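Local coordinates for protein glutamyl-tRNA(Gln) amidotransferase subunit F, mitochondrial (PDB 4N0H) that serves as subunit F, an extended chain of the GatC-like clan, in a yeast mitochondrial amidotransferase complex, packing against its partner proteins, at residues Lys11-Asn15 with Met16-Arg20; Met72-Ala75 with Lys76-Ser79; Leu110-Thr113 with Lys114-Gly118. All coordinates share one frame; numbering follows the deposited sequence.

Interaction 1: residues Lys11-Asn15 with Met16-Arg20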
loop_
_atom_site.group_PDB
_atom_site.type_symbol
_atom_site.label_atom_id
_atom_site.label_comp_id
_atom_site.label_asym_id
_atom_site.label_seq_id
_atom_site.Cartn_x
_atom_site.Cartn_y
_atom_site.Cartn_z
ATOM N N LYS C 11 -19.529 -26.909 -22.490
ATOM C CA LYS C 11 -20.798 -26.718 -23.176
ATOM C C LYS C 11 -21.870 -26.243 -22.210
ATOM O O LYS C 11 -21.838 -26.571 -21.029
ATOM C CB LYS C 11 -21.245 -28.009 -23.867
ATOM C CG LYS C 11 -20.367 -28.404 -25.045
ATOM N N LYS C 12 -22.816 -25.472 -22.729
ATOM C CA LYS C 12 -23.927 -24.944 -21.946
ATOM C C LYS C 12 -24.689 -26.070 -21.251
ATOM O O LYS C 12 -24.914 -27.126 -21.842
ATOM C CB LYS C 12 -24.869 -24.181 -22.877
ATOM C CG LYS C 12 -26.053 -23.527 -22.207
ATOM C CD LYS C 12 -26.977 -22.908 -23.250
ATOM C CE LYS C 12 -27.543 -23.967 -24.184
ATOM N NZ LYS C 12 -28.373 -23.372 -25.269
ATOM N N PHE C 13 -25.075 -25.851 -19.996
ATOM C CA PHE C 13 -25.909 -26.825 -19.298
ATOM C C PHE C 13 -27.275 -26.865 -19.965
ATOM O O PHE C 13 -27.847 -25.821 -20.273
ATOM C CB PHE C 13 -26.059 -26.479 -17.814
ATOM C CG PHE C 13 -24.798 -26.670 -17.004
ATOM C CD1 PHE C 13 -24.234 -27.930 -16.857
ATOM C CD2 PHE C 13 -24.202 -25.596 -16.362
ATOM C CE1 PHE C 13 -23.080 -28.111 -16.108
ATOM C CE2 PHE C 13 -23.054 -25.769 -15.603
ATOM C CZ PHE C 13 -22.496 -27.037 -15.475
ATOM N N GLU C 14 -27.792 -28.069 -20.197
ATOM C CA GLU C 14 -29.089 -28.227 -20.849
ATOM C C GLU C 14 -30.244 -28.298 -19.855
ATOM O O GLU C 14 -31.370 -27.940 -20.180
ATOM C CB GLU C 14 -29.095 -29.465 -21.754
ATOM C CG GLU C 14 -28.257 -29.316 -23.012
ATOM C CD GLU C 14 -28.743 -28.181 -23.901
ATOM O OE1 GLU C 14 -29.957 -27.880 -23.876
ATOM O OE2 GLU C 14 -27.912 -27.583 -24.616
ATOM N N ASN C 15 -29.969 -28.768 -18.646
ATOM C CA ASN C 15 -31.007 -28.848 -17.627
ATOM C C ASN C 15 -30.396 -28.826 -16.234
ATOM O O ASN C 15 -29.177 -28.874 -16.088
ATOM C CB ASN C 15 -31.865 -30.106 -17.825
ATOM C CG ASN C 15 -31.027 -31.368 -17.913
ATOM O OD1 ASN C 15 -30.380 -31.762 -16.942
ATOM N ND2 ASN C 15 -31.029 -32.003 -19.082
ATOM N N MET C 16 -31.244 -28.751 -15.213
ATOM C CA MET C 16 -30.771 -28.616 -13.840
ATOM C C MET C 16 -30.064 -29.871 -13.330
ATOM O O MET C 16 -29.142 -29.778 -12.525
ATOM C CB MET C 16 -31.922 -28.244 -12.896
ATOM C CG MET C 16 -32.531 -26.873 -13.161
ATOM S SD MET C 16 -31.290 -25.565 -13.180
ATOM C CE MET C 16 -30.531 -25.781 -11.578
ATOM N N ASN C 17 -30.493 -31.047 -13.778
ATOM C CA ASN C 17 -29.838 -32.267 -13.310
ATOM C C ASN C 17 -28.395 -32.402 -13.801
ATOM O O ASN C 17 -27.563 -32.990 -13.116
ATOM C CB ASN C 17 -30.672 -33.523 -13.594
ATOM C CG ASN C 17 -31.781 -33.720 -12.573
ATOM O OD1 ASN C 17 -31.862 -32.986 -11.590
ATOM N ND2 ASN C 17 -32.629 -34.718 -12.792
ATOM N N GLN C 18 -28.102 -31.839 -14.974
ATOM C CA GLN C 18 -26.726 -31.770 -15.469
ATOM C C GLN C 18 -25.856 -30.949 -14.526
ATOM O O GLN C 18 -24.670 -31.237 -14.340
ATOM C CB GLN C 18 -26.675 -31.155 -16.871
ATOM C CG GLN C 18 -27.117 -32.096 -17.978
ATOM C CD GLN C 18 -26.855 -31.530 -19.364
ATOM O OE1 GLN C 18 -26.665 -30.325 -19.531
ATOM N NE2 GLN C 18 -26.831 -32.405 -20.363
ATOM N N ILE C 19 -26.449 -29.916 -13.939
ATOM C CA ILE C 19 -25.747 -29.101 -12.961
ATOM C C ILE C 19 -25.525 -29.888 -11.671
ATOM O O ILE C 19 -24.436 -29.855 -11.087
ATOM C CB ILE C 19 -26.503 -27.789 -12.674
ATOM C CG1 ILE C 19 -26.550 -26.935 -13.943
ATOM C CG2 ILE C 19 -25.825 -27.022 -11.535
ATOM C CD1 ILE C 19 -27.204 -25.577 -13.764
ATOM N N ARG C 20 -26.556 -30.606 -11.235
ATOM C CA ARG C 20 -26.441 -31.435 -10.043
ATOM C C ARG C 20 -25.367 -32.517 -10.194
ATOM O O ARG C 20 -24.626 -32.801 -9.251
ATOM C CB ARG C 20 -27.798 -32.049 -9.665
ATOM C CG ARG C 20 -28.775 -31.046 -9.047
ATOM C CD ARG C 20 -30.118 -31.690 -8.677
ATOM N NE ARG C 20 -31.032 -30.702 -8.110
ATOM C CZ ARG C 20 -31.999 -30.092 -8.789
ATOM N NH1 ARG C 20 -32.210 -30.386 -10.065
ATOM N NH2 ARG C 20 -32.764 -29.196 -8.182
#
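Gln18 reaches back from the first helical turn to the backbone of Glu14. Its OE1 accepts from Glu14 N at 2.6 Å. The bond is short and nearly straight, with an N-H...O angle of 171°. The donor sits above the plane of the Gln18 amide rather than on a lone pair. Beyond CG the Gln18 chain is extended, which carries the amide alongside Glu14. Gln18 OE1 is 3.4 Å from Glu14 CB. The Gln18 amide and the Glu14 carboxylate planes lie steeply to each other.

Gln18 is also held at its own backbone. Asn15 is the N-cap of helix 16-22, and its OD1 accepts from Gln18 N at 3.0 Å. A weak second bond joins Gln18 N to Asn15 O at 3.3 Å. The Asn15 torsion sets up the cap: CG sits between the backbone N and the carbonyl carbon (chi1 53°), which turns OD1 toward the start of the helix. The Asn15 and Gln18 side chains cross at about a right angle.

Next to these polar contacts, Ile19 lies over one face of the Phe13 ring. Its CG1 is 3.7 Å from the ring centroid, displaced toward the rim, in a CH-pi contact. Phe13 is buried. Tyr22 meets its ring edge-to-face, and the backbone of Phe13 hydrogen-bonds to another protein chain. Further along the helix, Arg20 NH1 donates to Asn17 OD1 at 3.0 Å.

The pattern resembles a capping box, but here the returning side chain binds the residue before the cap. The Phe13-Ile19 contact also joins the loop to the helix. Two backbone N-H groups near the helix start are thus satisfied by side-chain amide oxygens, and Gln18 acts as both donor and acceptor in tying the loop to the helix.

Interaction 2: residues Met72-Ala75 with Lys76-Ser79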
loop_
_atom_site.group_PDB
_atom_site.type_symbol
_atom_site.label_atom_id
_atom_site.label_comp_id
_atom_site.label_asym_id
_atom_site.label_seq_id
_atom_site.Cartn_x
_atom_site.Cartn_y
_atom_site.Cartn_z
ATOM N N MET C 72 7.307 -21.502 16.003
ATOM C CA MET C 72 6.324 -22.513 15.625
ATOM C C MET C 72 5.295 -21.948 14.656
ATOM O O MET C 72 5.054 -22.517 13.591
ATOM C CB MET C 72 5.605 -23.047 16.867
ATOM C CG MET C 72 5.756 -24.545 17.111
ATOM S SD MET C 72 7.296 -24.999 17.939
ATOM C CE MET C 72 8.388 -25.272 16.547
ATOM N N ARG C 73 4.689 -20.831 15.045
ATOM C CA ARG C 73 3.653 -20.187 14.247
ATOM C C ARG C 73 4.181 -19.808 12.869
ATOM O O ARG C 73 3.541 -20.074 11.851
ATOM C CB ARG C 73 3.127 -18.945 14.967
ATOM C CG ARG C 73 1.912 -18.313 14.310
ATOM C CD ARG C 73 1.509 -17.028 15.012
ATOM N NE ARG C 73 2.554 -16.010 14.925
ATOM C CZ ARG C 73 3.273 -15.579 15.957
ATOM N NH1 ARG C 73 3.057 -16.065 17.172
ATOM N NH2 ARG C 73 4.203 -14.648 15.775
ATOM N N LEU C 74 5.359 -19.194 12.852
ATOM C CA LEU C 74 6.010 -18.790 11.611
ATOM C C LEU C 74 6.314 -20.007 10.737
ATOM O O LEU C 74 6.147 -19.965 9.518
ATOM C CB LEU C 74 7.288 -18.016 11.933
ATOM C CG LEU C 74 7.966 -17.151 10.874
ATOM C CD1 LEU C 74 6.970 -16.218 10.192
ATOM C CD2 LEU C 74 9.081 -16.345 11.525
ATOM N N ALA C 75 6.750 -21.096 11.368
ATOM C CA ALA C 75 7.026 -22.339 10.654
ATOM C C ALA C 75 5.793 -22.839 9.905
ATOM O O ALA C 75 5.885 -23.241 8.747
ATOM C CB ALA C 75 7.535 -23.409 11.620
ATOM N N LYS C 76 4.644 -22.805 10.573
ATOM C CA LYS C 76 3.386 -23.219 9.961
ATOM C C LYS C 76 2.992 -22.277 8.833
ATOM O O LYS C 76 2.567 -22.716 7.762
ATOM C CB LYS C 76 2.267 -23.269 11.003
ATOM C CG LYS C 76 2.506 -24.267 12.125
ATOM C CD LYS C 76 1.340 -24.292 13.096
ATOM C CE LYS C 76 1.532 -25.358 14.163
ATOM N NZ LYS C 76 0.370 -25.422 15.094
ATOM N N GLN C 77 3.131 -20.978 9.081
ATOM C CA GLN C 77 2.799 -19.971 8.080
ATOM C C GLN C 77 3.646 -20.153 6.830
ATOM O O GLN C 77 3.132 -20.133 5.715
ATOM C CB GLN C 77 2.997 -18.565 8.650
ATOM C CG GLN C 77 1.972 -18.170 9.700
ATOM C CD GLN C 77 2.343 -16.889 10.419
ATOM O OE1 GLN C 77 3.522 -16.566 10.564
ATOM N NE2 GLN C 77 1.337 -16.150 10.873
ATOM N N LEU C 78 4.946 -20.340 7.024
ATOM C CA LEU C 78 5.866 -20.485 5.906
ATOM C C LEU C 78 5.627 -21.770 5.121
ATOM O O LEU C 78 5.749 -21.782 3.901
ATOM C CB LEU C 78 7.315 -20.411 6.383
ATOM C CG LEU C 78 7.742 -19.045 6.917
ATOM C CD1 LEU C 78 9.204 -19.066 7.366
ATOM C CD2 LEU C 78 7.495 -17.974 5.874
ATOM N N SER C 79 5.277 -22.849 5.812
ATOM C CA SER C 79 4.987 -24.100 5.122
ATOM C C SER C 79 3.755 -23.940 4.229
ATOM O O SER C 79 3.673 -24.539 3.161
ATOM C CB SER C 79 4.800 -25.255 6.111
ATOM O OG SER C 79 3.637 -25.076 6.901
#
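Lys76, Gln77, Leu78 and Ser79 each give their backbone N-H to the carbonyl four residues earlier. Lys76 N reaches Met72 O at 3.1 Å. Gln77 N reaches Arg73 O at 2.9 Å. Leu78 N to Leu74 O is the shortest of the set at 2.8 Å, and Ser79 N meets Ala75 O at 3.0 Å. One further carbonyl, Lys76 O, accepts from Ser79 OG at 2.7 Å. The serine hydroxyl sits between its own backbone N and carbonyl carbon (chi1 67°), so that it folds back onto the helix.

This is regular alpha-helix within helix 67-81, with side chains set on different faces. The Leu74 and Leu78 face is buried. Leu74 CG and Leu78 CD1 are 4.2 Å apart, and another protein chain packs on both leucines. Pro45 of the same chain touches Met72 and Ala75, and Pro46 touches Leu74.

Arg73 and Gln77 lie side by side and point the same way. Gln77 NE2 lies off the edge of the guanidinium, near its plane, and its closest side-chain neighbour in Arg73 is CG at 4.1 Å. The two flat groups are steeply inclined, 77° apart. Gln77 OE1 rests against Leu74 CD1 at 3.5 Å, the two side chains crossing at about a right angle. The long, extended Lys76 chain leads away from the helix. Its NZ makes a weak hydrogen bond to the backbone of a neighbouring protein chain.

Interaction 3: residues Leu110-Thr113 with Lys114-Gly118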
loop_
_atom_site.group_PDB
_atom_site.type_symbol
_atom_site.label_atom_id
_atom_site.label_comp_id
_atom_site.label_asym_id
_atom_site.label_seq_id
_atom_site.Cartn_x
_atom_site.Cartn_y
_atom_site.Cartn_z
ATOM N N LEU C 110 3.468 8.920 -20.355
ATOM C CA LEU C 110 3.392 10.362 -20.148
ATOM C C LEU C 110 4.178 11.061 -21.252
ATOM O O LEU C 110 5.390 10.882 -21.355
ATOM C CB LEU C 110 3.977 10.742 -18.784
ATOM C CG LEU C 110 3.999 12.235 -18.442
ATOM C CD1 LEU C 110 2.609 12.729 -18.080
ATOM C CD2 LEU C 110 4.965 12.500 -17.306
ATOM N N ASN C 111 3.495 11.844 -22.084
ATOM C CA ASN C 111 4.181 12.577 -23.140
ATOM C C ASN C 111 4.512 14.011 -22.745
ATOM O O ASN C 111 4.192 14.450 -21.639
ATOM C CB ASN C 111 3.434 12.515 -24.486
ATOM C CG ASN C 111 2.014 13.065 -24.417
ATOM O OD1 ASN C 111 1.084 12.446 -24.932
ATOM N ND2 ASN C 111 1.843 14.232 -23.804
ATOM N N TYR C 112 5.133 14.740 -23.666
ATOM C CA TYR C 112 5.675 16.056 -23.363
ATOM C C TYR C 112 4.627 17.091 -22.953
ATOM O O TYR C 112 4.788 17.757 -21.930
ATOM C CB TYR C 112 6.519 16.577 -24.531
ATOM C CG TYR C 112 7.229 17.876 -24.222
ATOM C CD1 TYR C 112 6.901 19.047 -24.893
ATOM C CD2 TYR C 112 8.216 17.934 -23.246
ATOM C CE1 TYR C 112 7.545 20.235 -24.609
ATOM C CE2 TYR C 112 8.863 19.120 -22.951
ATOM C CZ TYR C 112 8.524 20.265 -23.637
ATOM O OH TYR C 112 9.163 21.447 -23.352
ATOM N N THR C 113 3.563 17.237 -23.740
ATOM C CA THR C 113 2.543 18.233 -23.420
ATOM C C THR C 113 1.847 17.912 -22.100
ATOM O O THR C 113 1.556 18.811 -21.317
ATOM C CB THR C 113 1.489 18.399 -24.540
ATOM O OG1 THR C 113 0.590 17.286 -24.531
ATOM C CG2 THR C 113 2.157 18.515 -25.902
ATOM N N LYS C 114 1.592 16.631 -21.857
ATOM C CA LYS C 114 0.991 16.198 -20.598
ATOM C C LYS C 114 1.923 16.446 -19.419
ATOM O O LYS C 114 1.469 16.802 -18.330
ATOM C CB LYS C 114 0.594 14.722 -20.660
ATOM C CG LYS C 114 -0.547 14.448 -21.619
ATOM C CD LYS C 114 -1.690 15.419 -21.384
ATOM C CE LYS C 114 -2.745 15.307 -22.469
ATOM N NZ LYS C 114 -3.907 16.196 -22.195
ATOM N N LEU C 115 3.222 16.253 -19.642
ATOM C CA LEU C 115 4.238 16.573 -18.643
ATOM C C LEU C 115 4.115 18.038 -18.244
ATOM O O LEU C 115 4.012 18.362 -17.062
ATOM C CB LEU C 115 5.638 16.312 -19.205
ATOM C CG LEU C 115 6.816 15.984 -18.276
ATOM C CD1 LEU C 115 8.090 16.693 -18.733
ATOM C CD2 LEU C 115 6.532 16.261 -16.806
ATOM N N LEU C 116 4.115 18.916 -19.242
ATOM C CA LEU C 116 4.076 20.357 -19.016
ATOM C C LEU C 116 2.709 20.852 -18.547
ATOM O O LEU C 116 2.624 21.813 -17.784
ATOM C CB LEU C 116 4.502 21.105 -20.281
ATOM C CG LEU C 116 5.972 21.529 -20.367
ATOM C CD1 LEU C 116 6.902 20.399 -19.982
ATOM C CD2 LEU C 116 6.297 22.038 -21.760
ATOM N N GLU C 117 1.642 20.208 -19.012
ATOM C CA GLU C 117 0.299 20.569 -18.573
ATOM C C GLU C 117 0.077 20.133 -17.129
ATOM O O GLU C 117 -0.522 20.858 -16.336
ATOM C CB GLU C 117 -0.764 19.945 -19.477
ATOM C CG GLU C 117 -2.188 20.284 -19.072
ATOM C CD GLU C 117 -3.207 19.868 -20.118
ATOM O OE1 GLU C 117 -3.253 18.668 -20.464
ATOM O OE2 GLU C 117 -3.957 20.747 -20.597
ATOM N N GLY C 118 0.565 18.942 -16.799
ATOM C CA GLY C 118 0.475 18.429 -15.444
ATOM C C GLY C 118 1.170 19.358 -14.467
ATOM O O GLY C 118 0.613 19.697 -13.426
#
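Glu117 N donates to Thr113 O at 2.7 Å, the shortest of the backbone bonds here. Leu116 N bonds to Tyr112 O at 3.0 Å. Leu115 N meets Asn111 O at 2.9 Å.

Tyr112 and Leu116 make a close side-chain contact. Tyr112 CG lies opposite the backbone N (chi1 -174°). The ring therefore projects from the helix surface, and its phenol end comes next to Leu116 one turn on. The Leu116 branches come in obliquely there, with CD2 3.4 Å from Tyr112 CZ. Leu110 curls back from before the helix. Its CD2 lies 4.1 Å from Leu115 CG, and its CD1 rests on Lys114 CB.

Lys114 bends at chi2 and sends NZ to Glu117 OE1 at 3.1 Å, a salt bridge three residues along the helix. The amine meets the oxygen nearly along its C-O bond.

Asp299 of subunit B accepts from Tyr112 N, and Leu65 and Leu296 of that subunit pack on Leu115 and Leu110. With Asn111 at the N-cap position, the arrangement is that of an alpha-helix N-terminus docked on a neighbouring subunit.

How the interactions relate
The three contacts follow one another along the chain and do not touch. Interactions 1 and 3 both lie at the start of a helix, with an asparagine at the N-cap position, while interaction 2 lies within helix 67-81. Their centres are about 43 Å apart for interactions 1 and 2, about 49 Å for 2 and 3, and about 55 Å for 1 and 3. Interactions 2 and 3 sit on opposite sides of the chain's centre. Such spacing fits an extended subunit that spreads over its partners. Each of the three sites packs against another protein chain, which is subunit B at interaction 3.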